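Local coordinates for protein phosphoribosylglycinamide synthetase (Anaerococcus prevotii, PDB 4DIM) that probably binds ATP and acts as an ATP-grasp ligase, with manganese as the likely metal cofactor, at residues Gly108-Tyr111 with Lys112-Ala116; Glu168-Asp171 with Gly172-Thr176; Asp237-Glu240 with Lys241-Glu245; Ile295-Tyr298 with Lys299-Ala302; Phe357-Glu360 with Asn361-Ile364. All coordinates share one frame; numbering follows the deposited sequence.

Contact 1: residues Gly108-Tyr111 with Lys112-Ala116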
loop_
_atom_site.group_PDB
_atom_site.type_symbol
_atom_site.label_atom_id
_atom_site.label_comp_id
_atom_site.label_asym_id
_atom_site.label_seq_id
_atom_site.Cartn_x
_atom_site.Cartn_y
_atom_site.Cartn_z
ATOM N N GLY A 108 -5.521 -9.103 -7.073
ATOM C CA GLY A 108 -4.514 -10.075 -6.680
ATOM C C GLY A 108 -3.908 -10.887 -7.799
ATOM O O GLY A 108 -2.790 -11.382 -7.647
ATOM N N ASP A 109 -4.632 -11.039 -8.926
ATOM C CA ASP A 109 -4.161 -11.817 -10.063
ATOM C C ASP A 109 -3.862 -10.905 -11.225
ATOM O O ASP A 109 -4.784 -10.371 -11.835
ATOM C CB ASP A 109 -5.208 -12.874 -10.449
ATOM C CG ASP A 109 -4.673 -13.935 -11.402
ATOM O OD1 ASP A 109 -3.724 -14.659 -11.017
ATOM O OD2 ASP A 109 -5.218 -14.061 -12.514
ATOM N N LYS A 110 -2.571 -10.710 -11.519
ATOM C CA LYS A 110 -2.098 -9.885 -12.648
ATOM C C LYS A 110 -2.728 -10.265 -14.015
ATOM O O LYS A 110 -2.969 -9.371 -14.802
ATOM C CB LYS A 110 -0.555 -9.954 -12.785
ATOM C CG LYS A 110 0.223 -8.975 -11.889
ATOM C CD LYS A 110 1.375 -8.274 -12.647
ATOM C CE LYS A 110 1.936 -7.078 -11.913
ATOM N NZ LYS A 110 0.952 -5.969 -11.787
ATOM N N TYR A 111 -2.969 -11.556 -14.299
ATOM C CA TYR A 111 -3.578 -11.956 -15.575
ATOM C C TYR A 111 -4.986 -11.372 -15.690
ATOM O O TYR A 111 -5.339 -10.851 -16.738
ATOM C CB TYR A 111 -3.697 -13.493 -15.761
ATOM C CG TYR A 111 -2.490 -14.384 -15.539
ATOM C CD1 TYR A 111 -1.773 -14.892 -16.619
ATOM C CD2 TYR A 111 -2.258 -14.965 -14.292
ATOM C CE1 TYR A 111 -0.816 -15.902 -16.453
ATOM C CE2 TYR A 111 -1.289 -15.953 -14.111
ATOM C CZ TYR A 111 -0.540 -16.392 -15.190
ATOM O OH TYR A 111 0.441 -17.338 -15.021
ATOM N N LYS A 112 -5.791 -11.522 -14.619
ATOM C CA LYS A 112 -7.171 -11.047 -14.523
ATOM C C LYS A 112 -7.254 -9.538 -14.478
ATOM O O LYS A 112 -8.214 -8.963 -14.999
ATOM C CB LYS A 112 -7.869 -11.589 -13.265
ATOM C CG LYS A 112 -8.283 -13.056 -13.276
ATOM C CD LYS A 112 -9.021 -13.427 -11.953
ATOM C CE LYS A 112 -8.891 -14.893 -11.542
ATOM N NZ LYS A 112 -9.893 -15.765 -12.205
HETATM N N MSE A 113 -6.281 -8.895 -13.806
HETATM C CA MSE A 113 -6.197 -7.433 -13.711
HETATM C C MSE A 113 -5.891 -6.844 -15.064
HETATM O O MSE A 113 -6.544 -5.899 -15.490
HETATM C CB MSE A 113 -5.095 -7.002 -12.707
HETATM C CG MSE A 113 -5.258 -5.565 -12.194
HETATM SE SE MSE A 113 -3.672 -4.754 -11.399
HETATM C CE MSE A 113 -2.421 -4.881 -12.914
ATOM N N LYS A 114 -4.910 -7.403 -15.754
ATOM C CA LYS A 114 -4.477 -6.887 -17.057
ATOM C C LYS A 114 -5.515 -7.175 -18.152
ATOM O O LYS A 114 -5.500 -6.512 -19.195
ATOM C CB LYS A 114 -3.097 -7.482 -17.434
ATOM C CG LYS A 114 -1.985 -7.123 -16.447
ATOM C CD LYS A 114 -1.120 -5.954 -16.856
ATOM C CE LYS A 114 0.156 -5.877 -16.030
ATOM N NZ LYS A 114 0.383 -4.539 -15.397
ATOM N N GLU A 115 -6.387 -8.171 -17.929
ATOM C CA GLU A 115 -7.462 -8.547 -18.842
ATOM C C GLU A 115 -8.565 -7.471 -18.774
ATOM O O GLU A 115 -9.142 -7.088 -19.789
ATOM C CB GLU A 115 -8.009 -9.944 -18.469
ATOM C CG GLU A 115 -8.911 -10.562 -19.527
ATOM C CD GLU A 115 -9.652 -11.825 -19.119
ATOM O OE1 GLU A 115 -10.129 -11.897 -17.962
ATOM O OE2 GLU A 115 -9.810 -12.719 -19.983
ATOM N N ALA A 116 -8.850 -7.000 -17.562
ATOM C CA ALA A 116 -9.815 -5.941 -17.324
ATOM C C ALA A 116 -9.301 -4.632 -17.874
ATOM O O ALA A 116 -10.047 -3.885 -18.488
ATOM C CB ALA A 116 -10.084 -5.812 -15.833
#

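Contact 2: residues Glu168-Asp171 with Gly172-Thr176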
loop_
_atom_site.group_PDB
_atom_site.type_symbol
_atom_site.label_atom_id
_atom_site.label_comp_id
_atom_site.label_asym_id
_atom_site.label_seq_id
_atom_site.Cartn_x
_atom_site.Cartn_y
_atom_site.Cartn_z
ATOM N N GLU A 168 17.610 -10.727 -28.171
ATOM C CA GLU A 168 17.614 -10.951 -26.720
ATOM C C GLU A 168 16.243 -11.575 -26.267
ATOM O O GLU A 168 16.207 -12.242 -25.229
ATOM C CB GLU A 168 17.913 -9.641 -25.948
ATOM C CG GLU A 168 19.352 -9.156 -26.066
ATOM C CD GLU A 168 19.638 -7.777 -25.487
ATOM O OE1 GLU A 168 19.763 -6.814 -26.279
ATOM O OE2 GLU A 168 19.777 -7.666 -24.247
ATOM N N ALA A 169 15.139 -11.371 -27.070
ATOM C CA ALA A 169 13.771 -11.876 -26.810
ATOM C C ALA A 169 13.638 -13.379 -27.035
ATOM O O ALA A 169 13.020 -14.053 -26.214
ATOM C CB ALA A 169 12.759 -11.158 -27.695
ATOM N N ILE A 170 14.155 -13.903 -28.167
ATOM C CA ILE A 170 14.124 -15.352 -28.432
ATOM C C ILE A 170 15.115 -16.021 -27.473
ATOM O O ILE A 170 14.783 -17.042 -26.877
ATOM C CB ILE A 170 14.393 -15.719 -29.919
ATOM C CG1 ILE A 170 15.844 -15.375 -30.390
ATOM C CG2 ILE A 170 13.346 -15.046 -30.811
ATOM C CD1 ILE A 170 16.925 -16.549 -30.278
ATOM N N ASP A 171 16.296 -15.386 -27.266
ATOM C CA ASP A 171 17.357 -15.860 -26.370
ATOM C C ASP A 171 16.827 -15.929 -24.943
ATOM O O ASP A 171 17.227 -16.811 -24.179
ATOM C CB ASP A 171 18.585 -14.926 -26.473
ATOM C CG ASP A 171 19.863 -15.406 -25.807
ATOM O OD1 ASP A 171 19.899 -15.451 -24.554
ATOM O OD2 ASP A 171 20.858 -15.636 -26.534
ATOM N N GLY A 172 15.919 -15.005 -24.612
ATOM C CA GLY A 172 15.224 -14.970 -23.331
ATOM C C GLY A 172 14.161 -16.050 -23.241
ATOM O O GLY A 172 14.183 -16.798 -22.276
ATOM N N PHE A 173 13.242 -16.161 -24.235
ATOM C CA PHE A 173 12.178 -17.175 -24.269
ATOM C C PHE A 173 12.736 -18.622 -24.201
ATOM O O PHE A 173 12.243 -19.436 -23.405
ATOM C CB PHE A 173 11.286 -17.008 -25.517
ATOM C CG PHE A 173 10.170 -18.023 -25.718
ATOM C CD1 PHE A 173 8.896 -17.798 -25.202
ATOM C CD2 PHE A 173 10.365 -19.153 -26.509
ATOM C CE1 PHE A 173 7.857 -18.724 -25.410
ATOM C CE2 PHE A 173 9.310 -20.049 -26.761
ATOM C CZ PHE A 173 8.070 -19.834 -26.207
ATOM N N ASN A 174 13.777 -18.923 -24.988
ATOM C CA ASN A 174 14.399 -20.245 -24.959
ATOM C C ASN A 174 15.002 -20.545 -23.572
ATOM O O ASN A 174 14.808 -21.646 -23.058
ATOM C CB ASN A 174 15.462 -20.383 -26.066
ATOM C CG ASN A 174 14.892 -20.368 -27.482
ATOM O OD1 ASN A 174 13.694 -20.597 -27.713
ATOM N ND2 ASN A 174 15.733 -20.072 -28.472
ATOM N N GLU A 175 15.682 -19.583 -22.951
ATOM C CA GLU A 175 16.250 -19.799 -21.607
ATOM C C GLU A 175 15.182 -19.942 -20.516
ATOM O O GLU A 175 15.403 -20.651 -19.523
ATOM C CB GLU A 175 17.196 -18.651 -21.210
ATOM C CG GLU A 175 18.581 -18.794 -21.816
ATOM C CD GLU A 175 19.577 -17.798 -21.261
ATOM O OE1 GLU A 175 19.891 -16.810 -21.966
ATOM O OE2 GLU A 175 19.982 -17.961 -20.087
ATOM N N THR A 176 14.040 -19.268 -20.695
ATOM C CA THR A 176 12.953 -19.270 -19.711
ATOM C C THR A 176 12.161 -20.563 -19.783
ATOM O O THR A 176 11.869 -21.143 -18.746
ATOM C CB THR A 176 11.989 -18.071 -19.932
ATOM O OG1 THR A 176 12.712 -16.848 -20.042
ATOM C CG2 THR A 176 10.957 -17.937 -18.811
#

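Contact 3: residues Asp237-Glu240 with Lys241-Glu245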
loop_
_atom_site.group_PDB
_atom_site.type_symbol
_atom_site.label_atom_id
_atom_site.label_comp_id
_atom_site.label_asym_id
_atom_site.label_seq_id
_atom_site.Cartn_x
_atom_site.Cartn_y
_atom_site.Cartn_z
ATOM N N ASP A 237 -0.639 18.209 -15.368
ATOM C CA ASP A 237 -1.123 17.301 -16.399
ATOM C C ASP A 237 -0.897 15.817 -16.015
ATOM O O ASP A 237 -1.728 14.968 -16.339
ATOM C CB ASP A 237 -0.428 17.616 -17.728
ATOM C CG ASP A 237 -0.953 16.794 -18.884
ATOM O OD1 ASP A 237 -0.117 16.246 -19.651
ATOM O OD2 ASP A 237 -2.204 16.626 -18.981
ATOM N N ILE A 238 0.192 15.531 -15.279
ATOM C CA ILE A 238 0.513 14.190 -14.793
ATOM C C ILE A 238 -0.434 13.859 -13.638
ATOM O O ILE A 238 -0.924 12.736 -13.529
ATOM C CB ILE A 238 2.020 14.094 -14.360
ATOM C CG1 ILE A 238 2.970 14.563 -15.470
ATOM C CG2 ILE A 238 2.390 12.675 -13.929
ATOM C CD1 ILE A 238 2.675 13.998 -16.878
ATOM N N ILE A 239 -0.722 14.853 -12.808
ATOM C CA ILE A 239 -1.622 14.681 -11.656
ATOM C C ILE A 239 -3.038 14.299 -12.170
ATOM O O ILE A 239 -3.675 13.427 -11.606
ATOM C CB ILE A 239 -1.653 15.970 -10.768
ATOM C CG1 ILE A 239 -0.272 16.312 -10.166
ATOM C CG2 ILE A 239 -2.731 15.894 -9.679
ATOM C CD1 ILE A 239 0.264 15.384 -9.032
ATOM N N GLU A 240 -3.508 14.958 -13.223
ATOM C CA GLU A 240 -4.833 14.712 -13.808
ATOM C C GLU A 240 -4.890 13.432 -14.585
ATOM O O GLU A 240 -5.927 12.777 -14.592
ATOM C CB GLU A 240 -5.232 15.863 -14.716
ATOM C CG GLU A 240 -5.438 17.176 -13.975
ATOM C CD GLU A 240 -6.303 17.165 -12.719
ATOM O OE1 GLU A 240 -7.495 16.773 -12.805
ATOM O OE2 GLU A 240 -5.788 17.576 -11.649
ATOM N N LYS A 241 -3.791 13.079 -15.262
ATOM C CA LYS A 241 -3.683 11.802 -15.956
ATOM C C LYS A 241 -3.773 10.625 -14.955
ATOM O O LYS A 241 -4.324 9.598 -15.303
ATOM C CB LYS A 241 -2.382 11.741 -16.752
ATOM C CG LYS A 241 -2.488 12.355 -18.132
ATOM C CD LYS A 241 -1.114 12.485 -18.792
ATOM C CE LYS A 241 -1.164 13.198 -20.129
ATOM N NZ LYS A 241 0.167 13.711 -20.508
ATOM N N THR A 242 -3.258 10.795 -13.731
ATOM C CA THR A 242 -3.284 9.795 -12.655
ATOM C C THR A 242 -4.732 9.646 -12.132
ATOM O O THR A 242 -5.227 8.521 -11.953
ATOM C CB THR A 242 -2.266 10.203 -11.542
ATOM O OG1 THR A 242 -0.957 10.134 -12.089
ATOM C CG2 THR A 242 -2.297 9.315 -10.335
ATOM N N LYS A 243 -5.403 10.774 -11.910
ATOM C CA LYS A 243 -6.806 10.816 -11.502
ATOM C C LYS A 243 -7.672 10.081 -12.526
ATOM O O LYS A 243 -8.567 9.323 -12.160
ATOM C CB LYS A 243 -7.301 12.290 -11.356
ATOM C CG LYS A 243 -6.833 12.989 -10.064
ATOM C CD LYS A 243 -7.078 14.475 -9.979
ATOM C CE LYS A 243 -6.467 15.039 -8.706
ATOM N NZ LYS A 243 -6.714 16.510 -8.555
ATOM N N THR A 244 -7.353 10.261 -13.807
ATOM C CA THR A 244 -8.081 9.620 -14.869
ATOM C C THR A 244 -7.893 8.111 -14.849
ATOM O O THR A 244 -8.896 7.395 -14.928
ATOM C CB THR A 244 -7.673 10.195 -16.222
ATOM O OG1 THR A 244 -8.176 11.538 -16.307
ATOM C CG2 THR A 244 -8.210 9.362 -17.395
ATOM N N GLU A 245 -6.634 7.616 -14.817
ATOM C CA GLU A 245 -6.399 6.168 -14.875
ATOM C C GLU A 245 -6.870 5.480 -13.612
ATOM O O GLU A 245 -7.403 4.379 -13.707
ATOM C CB GLU A 245 -4.923 5.822 -15.121
ATOM C CG GLU A 245 -4.347 6.216 -16.464
ATOM C CD GLU A 245 -5.205 5.954 -17.689
ATOM O OE1 GLU A 245 -5.328 4.770 -18.066
ATOM O OE2 GLU A 245 -5.718 6.924 -18.297
#

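Contact 4: residues Ile295-Tyr298 with Lys299-Ala302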
loop_
_atom_site.group_PDB
_atom_site.type_symbol
_atom_site.label_atom_id
_atom_site.label_comp_id
_atom_site.label_asym_id
_atom_site.label_seq_id
_atom_site.Cartn_x
_atom_site.Cartn_y
_atom_site.Cartn_z
ATOM N N ILE A 295 -7.827 16.049 7.045
ATOM C CA ILE A 295 -8.945 15.185 7.423
ATOM C C ILE A 295 -8.495 14.089 8.405
ATOM O O ILE A 295 -7.313 14.013 8.780
ATOM C CB ILE A 295 -9.579 14.536 6.150
ATOM C CG1 ILE A 295 -8.547 13.709 5.361
ATOM C CG2 ILE A 295 -10.269 15.565 5.275
ATOM C CD1 ILE A 295 -9.091 12.874 4.341
ATOM N N GLU A 296 -9.490 13.283 8.847
ATOM C CA GLU A 296 -9.368 12.080 9.684
ATOM C C GLU A 296 -9.767 10.881 8.803
ATOM O O GLU A 296 -10.949 10.569 8.647
ATOM C CB GLU A 296 -10.252 12.218 10.921
ATOM C CG GLU A 296 -9.808 13.359 11.816
ATOM C CD GLU A 296 -10.662 13.523 13.052
ATOM O OE1 GLU A 296 -11.749 14.144 12.959
ATOM O OE2 GLU A 296 -10.254 12.993 14.112
ATOM N N TYR A 297 -8.770 10.295 8.157
ATOM C CA TYR A 297 -8.899 9.264 7.151
ATOM C C TYR A 297 -9.049 7.879 7.755
ATOM O O TYR A 297 -9.860 7.117 7.243
ATOM C CB TYR A 297 -7.681 9.353 6.255
ATOM C CG TYR A 297 -7.757 8.533 5.000
ATOM C CD1 TYR A 297 -8.830 8.659 4.130
ATOM C CD2 TYR A 297 -6.688 7.738 4.602
ATOM C CE1 TYR A 297 -8.860 7.975 2.916
ATOM C CE2 TYR A 297 -6.733 7.009 3.423
ATOM C CZ TYR A 297 -7.807 7.150 2.565
ATOM O OH TYR A 297 -7.819 6.500 1.360
ATOM N N TYR A 298 -8.390 7.559 8.894
ATOM C CA TYR A 298 -8.699 6.301 9.578
ATOM C C TYR A 298 -10.117 6.280 10.052
ATOM O O TYR A 298 -10.660 5.195 10.196
ATOM C CB TYR A 298 -7.801 6.027 10.766
ATOM C CG TYR A 298 -6.351 5.720 10.428
ATOM C CD1 TYR A 298 -5.992 4.522 9.811
ATOM C CD2 TYR A 298 -5.328 6.608 10.771
ATOM C CE1 TYR A 298 -4.660 4.232 9.527
ATOM C CE2 TYR A 298 -4.004 6.337 10.465
ATOM C CZ TYR A 298 -3.663 5.113 9.925
ATOM O OH TYR A 298 -2.326 4.825 9.792
ATOM N N LYS A 299 -10.704 7.442 10.356
ATOM C CA LYS A 299 -12.090 7.547 10.813
ATOM C C LYS A 299 -13.024 7.331 9.668
ATOM O O LYS A 299 -14.067 6.744 9.872
ATOM C CB LYS A 299 -12.373 8.894 11.488
ATOM C CG LYS A 299 -11.806 8.937 12.888
ATOM C CD LYS A 299 -12.239 10.138 13.644
ATOM C CE LYS A 299 -11.641 10.107 15.024
ATOM N NZ LYS A 299 -11.943 11.333 15.793
HETATM N N MSE A 300 -12.636 7.762 8.458
HETATM C CA MSE A 300 -13.413 7.555 7.228
HETATM C C MSE A 300 -13.419 6.080 6.896
HETATM O O MSE A 300 -14.466 5.528 6.546
HETATM C CB MSE A 300 -12.831 8.356 6.039
HETATM C CG MSE A 300 -13.115 9.839 6.110
HETATM SE SE MSE A 300 -12.099 10.905 4.911
HETATM C CE MSE A 300 -12.841 10.148 3.291
ATOM N N ILE A 301 -12.262 5.418 7.105
ATOM C CA ILE A 301 -12.139 3.974 6.867
ATOM C C ILE A 301 -13.009 3.186 7.863
ATOM O O ILE A 301 -13.778 2.322 7.448
ATOM C CB ILE A 301 -10.666 3.558 6.936
ATOM C CG1 ILE A 301 -9.901 4.137 5.734
ATOM C CG2 ILE A 301 -10.525 2.031 6.993
ATOM C CD1 ILE A 301 -8.412 4.037 5.849
ATOM N N ALA A 302 -12.863 3.468 9.149
ATOM C CA ALA A 302 -13.576 2.758 10.224
ATOM C C ALA A 302 -15.066 2.986 10.175
ATOM O O ALA A 302 -15.825 2.044 10.368
ATOM C CB ALA A 302 -13.053 3.209 11.591
#

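Contact 5: residues Phe357-Glu360 with Asn361-Ile364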
loop_
_atom_site.group_PDB
_atom_site.type_symbol
_atom_site.label_atom_id
_atom_site.label_comp_id
_atom_site.label_asym_id
_atom_site.label_seq_id
_atom_site.Cartn_x
_atom_site.Cartn_y
_atom_site.Cartn_z
ATOM N N PHE A 357 10.539 2.085 17.262
ATOM C CA PHE A 357 10.093 0.694 17.292
ATOM C C PHE A 357 11.009 -0.196 18.147
ATOM O O PHE A 357 10.534 -1.218 18.623
ATOM C CB PHE A 357 10.047 0.119 15.866
ATOM C CG PHE A 357 9.327 0.956 14.830
ATOM C CD1 PHE A 357 8.134 1.595 15.132
ATOM C CD2 PHE A 357 9.790 1.012 13.520
ATOM C CE1 PHE A 357 7.473 2.337 14.176
ATOM C CE2 PHE A 357 9.129 1.751 12.568
ATOM C CZ PHE A 357 7.995 2.436 12.908
ATOM N N LYS A 358 12.306 0.149 18.313
ATOM C CA LYS A 358 13.232 -0.674 19.097
ATOM C C LYS A 358 13.382 -0.125 20.538
ATOM O O LYS A 358 13.095 1.045 20.809
ATOM C CB LYS A 358 14.595 -0.790 18.379
ATOM C CG LYS A 358 14.495 -1.261 16.910
ATOM C CD LYS A 358 13.914 -2.681 16.770
ATOM C CE LYS A 358 13.800 -3.192 15.349
ATOM N NZ LYS A 358 15.121 -3.464 14.718
ATOM N N GLU A 359 13.753 -1.014 21.463
ATOM C CA GLU A 359 13.905 -0.724 22.901
ATOM C C GLU A 359 15.137 -1.437 23.480
ATOM O O GLU A 359 15.681 -2.330 22.826
ATOM C CB GLU A 359 12.632 -1.143 23.670
ATOM C CG GLU A 359 12.246 -2.618 23.561
ATOM C CD GLU A 359 10.884 -2.986 24.141
ATOM O OE1 GLU A 359 9.874 -2.377 23.715
ATOM O OE2 GLU A 359 10.824 -3.921 24.976
ATOM N N GLU A 360 15.584 -1.041 24.701
ATOM C CA GLU A 360 16.754 -1.649 25.358
ATOM C C GLU A 360 16.722 -3.180 25.216
ATOM O O GLU A 360 15.671 -3.797 25.395
ATOM C CB GLU A 360 16.874 -1.244 26.851
ATOM C CG GLU A 360 18.186 -1.710 27.504
ATOM C CD GLU A 360 18.831 -0.852 28.587
ATOM O OE1 GLU A 360 19.594 -1.414 29.410
ATOM O OE2 GLU A 360 18.630 0.385 28.577
ATOM N N ASN A 361 17.866 -3.756 24.809
ATOM C CA ASN A 361 18.083 -5.182 24.567
ATOM C C ASN A 361 17.480 -5.653 23.215
ATOM O O ASN A 361 17.486 -6.857 22.959
ATOM C CB ASN A 361 17.590 -6.068 25.723
ATOM C CG ASN A 361 18.102 -5.639 27.078
ATOM O OD1 ASN A 361 19.209 -5.095 27.221
ATOM N ND2 ASN A 361 17.313 -5.899 28.109
ATOM N N ASP A 362 17.043 -4.730 22.316
ATOM C CA ASP A 362 16.600 -5.141 20.979
ATOM C C ASP A 362 17.780 -5.038 20.041
ATOM O O ASP A 362 18.687 -4.228 20.258
ATOM C CB ASP A 362 15.416 -4.330 20.438
ATOM C CG ASP A 362 14.071 -4.729 21.011
ATOM O OD1 ASP A 362 13.043 -4.462 20.348
ATOM O OD2 ASP A 362 14.046 -5.336 22.114
ATOM N N GLU A 363 17.763 -5.868 18.995
ATOM C CA GLU A 363 18.837 -5.907 18.024
ATOM C C GLU A 363 18.617 -4.884 16.941
ATOM O O GLU A 363 17.517 -4.765 16.404
ATOM C CB GLU A 363 18.969 -7.296 17.393
ATOM C CG GLU A 363 20.270 -7.473 16.626
ATOM C CD GLU A 363 20.434 -8.844 16.009
ATOM O OE1 GLU A 363 19.503 -9.295 15.301
ATOM O OE2 GLU A 363 21.502 -9.465 16.222
ATOM N N ILE A 364 19.697 -4.169 16.615
ATOM C CA ILE A 364 19.782 -3.189 15.546
ATOM C C ILE A 364 20.495 -3.916 14.417
ATOM O O ILE A 364 21.678 -4.244 14.564
ATOM C CB ILE A 364 20.538 -1.907 16.017
ATOM C CG1 ILE A 364 19.939 -1.337 17.333
ATOM C CG2 ILE A 364 20.567 -0.847 14.894
ATOM C CD1 ILE A 364 18.364 -1.146 17.308
#

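Contact 1: residues Gly108-Tyr111 with Lys112-Ala116
K112 lies across the carboxylate of D109, three residues earlier, at the start of helix 110-120. Its CB is 3.7 Å from D109 OD2. The next atom, CG, comes closest to that oxygen, with K112 CG at 3.3 Å from D109 OD2. CD and CE carry on past it, each 3.9 Å from D109 OD2. A bend at the last torsion (chi4 -85°) then turns the amine aside, and K112 NZ ends 5.0 Å from D109 OD2, so the opposite charges do not meet.

D109 is the N-cap of the helix. Its OD2 accepts a weak bond from K112 N, while the carbonyl D109 O takes the nitrogen of the selenomethionine M113 at 2.9 Å. K110 and K114 run side by side, one turn apart, with K110 NZ 3.9 Å from K114 NZ. Each amine has its own partner: K110 forms a salt bridge with E275, and K114 bonds to T124.

D109 marks the break between helix 101-108 and helix 110-120. K112 leans back on I105 and M106 of the first helix. Y111 bonds to Y184 and touches H127 and I186, on strands 127-128 and 186-189.

Contact 2: residues Glu168-Asp171 with Gly172-Thr176
D171 and E175 leave the helix by different first torsions, yet their carboxylates come together. CG of D171 stands opposite its own backbone nitrogen (chi1 -169°). CG of E175 stands opposite its own carbonyl carbon (chi1 -81°) and rests on the carbonyl of D171, with E175 CG 3.4 Å from D171 O. The two side chains then run side by side in the same direction. The carboxylate planes are turned 73° apart, and D171 OD1 is modelled 2.9 Å from E175 OE1. Both oxygens are acceptors, so this is a meeting of like charges and not a bond. The exact spacing is doubtful at this resolution. The other oxygen of E175 is held by a hydrogen bond to Y161.

I170 and N174 form a second pair one turn apart. Their side chains lie alongside each other, and the N174 side chain also passes close to the carbonyl of I170. With an alanine in place of N174, the methyl end of I170 would probably lose its neighbour along the helix and be freer to turn. N174 N bonds to I170 O at 2.8 Å, almost straight. T176 doubles the bond of its own nitrogen: T176 OG1 reaches G172 O at 2.7 Å, from above the carbonyl plane.

Helix 166-179 packs with F173 against L136 of helix 133-141 and against V130 and C185 in loops. I170 and N174 both touch E133 of that same helix. T176 meets Y161, and E168 meets A163, both on strand 161-163.

Contact 3: residues Asp237-Glu240 with Lys241-Glu245
Residues D237 to E240 give their carbonyls to the nitrogens of K241 to T244 in four helical bonds, K241 N to D237 O at 3.0 Å and K243 N to I239 O at 3.2 Å among them. On this frame K241 reaches back over one turn to D237. Its chain is extended beyond CG, and K241 CD passes 3.5 Å from D237 O. The end makes a salt bridge, K241 NZ to D237 OD1 at 2.7 Å. The amine comes from the syn side of the carboxylate, 33° out of its plane. K241 NZ also donates to N269 O. With a leucine in its place, D237 would probably be left without its mate and N269 O would lose a donor.

E240 and K243 run side by side, three residues apart. They form a salt bridge whose hydrogen bond is weak, with E240 OE2 3.4 Å from K243 NZ. I239 CG2 lies 4.0 Å from K243 CE.

The threonines turn their hydroxyls back onto the helix. T242 OG1 bonds to I238 O at 3.0 Å, and T242 N comes to the same oxygen from the other face of the carbonyl. T244 OG1 does likewise with E240 O, at 3.1 Å.

Helix 236-253 lies on the eight-stranded antiparallel sheet. I238, K241, T242 and E245 touch V271 of strand 270-277, I239 and T242 touch P212 of strand 206-219, and T242 reaches F196 and A198 of strand 194-203.

Contact 4: residues Ile295-Tyr298 with Lys299-Ala302
The Y297 ring is met on one face by I301 and at its edge by the selenomethionine M300. I301 CD1 sits over the face, toward the rim, with its closest ring atom Y297 CE2 at 4.2 Å. M300 SE lies near the ring plane, 4.0 Å from Y297 CD1, in a Met-aromatic contact made at the edge. The first torsion of Y297 sets the ring there, with CG anti to the backbone N (chi1 -169°). I295 closes on the selenium from across, at about a right angle, with I295 CD1 3.6 Å from M300 SE.

The carboxylate of E296 is a second flat group in contact. The K299 chain runs beside that of E296, pointing the same way, and K299 NZ forms a salt bridge with E296 OE2 at 2.9 Å. The amine stands above the carboxylate plane, 38° out of it. E296 O also accepts M300 N at 3.3 Å.

Helix 297-305 is wedged among three others. Y297 and I295 touch V289 of helix 285-293, and Y298 bonds through its hydroxyl to E287 there. Y298, K299 and I301 face helix 20-29 at A25, E28, L29 and L22. M300 meets F313 and W314 of helix 311-314.

Contact 5: residues Phe357-Glu360 with Asn361-Ile364
K358 reaches across the turn to the backbone beyond it. Its amine donates to the carbonyl of E363, K358 NZ to E363 O at 3.2 Å, and lies in the carbonyl plane. Bends at chi2 (-63°) and chi4 fold the lysine chain toward that oxygen. Nearer the backbone, its methylenes pack on I364, with K358 CG 3.9 Å from I364 CD1. The two side chains slide past each other in opposite directions. K358 also crosses D362, but the charges stay apart, with K358 NZ 6.1 Å from D362 OD1.

E359 crosses D362 too. Its methylene touches the carboxylate, E359 CG to D362 OD2 at 3.6 Å. The two acid groups are nearly parallel, their planes 22° apart. E359 OE2 is 4.5 Å from D362 OD2, close enough that the like charges probably disfavour each other somewhat.

These side chains are brought together by a type II beta turn from E359 to D362. D362 N bonds to E359 O at 2.8 Å, in the carbonyl plane. N361 takes the third position with a positive phi of 77°, where asparagine and glycine are common in such turns.

The loop that holds the turn joins strand 351-356, at one edge of the eight-stranded sheet, to strand 363-364, at the edge of a three-stranded one. Backbone bonds hold the second half: N361 and D362 pair with L338, and I364 with G336, both on strand 336-343. K358 and I364 both rest on L338. At the other end F357 bonds through its backbone to I374, and its ring makes a cation-pi contact with R17.

Contacts 1, 2 and 3 all belong to the ATP-grasp part of the chain, and none touches another. Contacts 1 and 3 have centres about 21 Å apart, yet share strand 270-277: K110 pairs with its E275, and helix 236-253 packs on its V271. E245 of contact 3 also bonds to the backbone of N123, just past the helix of contact 1. Contacts 2 and 4 are the farthest apart, with centres about 49 Å from each other. Contacts 4 and 5 come within about 11 Å at their nearest atoms. Contact 4 faces helix 20-29, and contact 5 meets R17 just before it. None includes a bound nucleotide or metal, so their relation to the probable ATP site is unsettled.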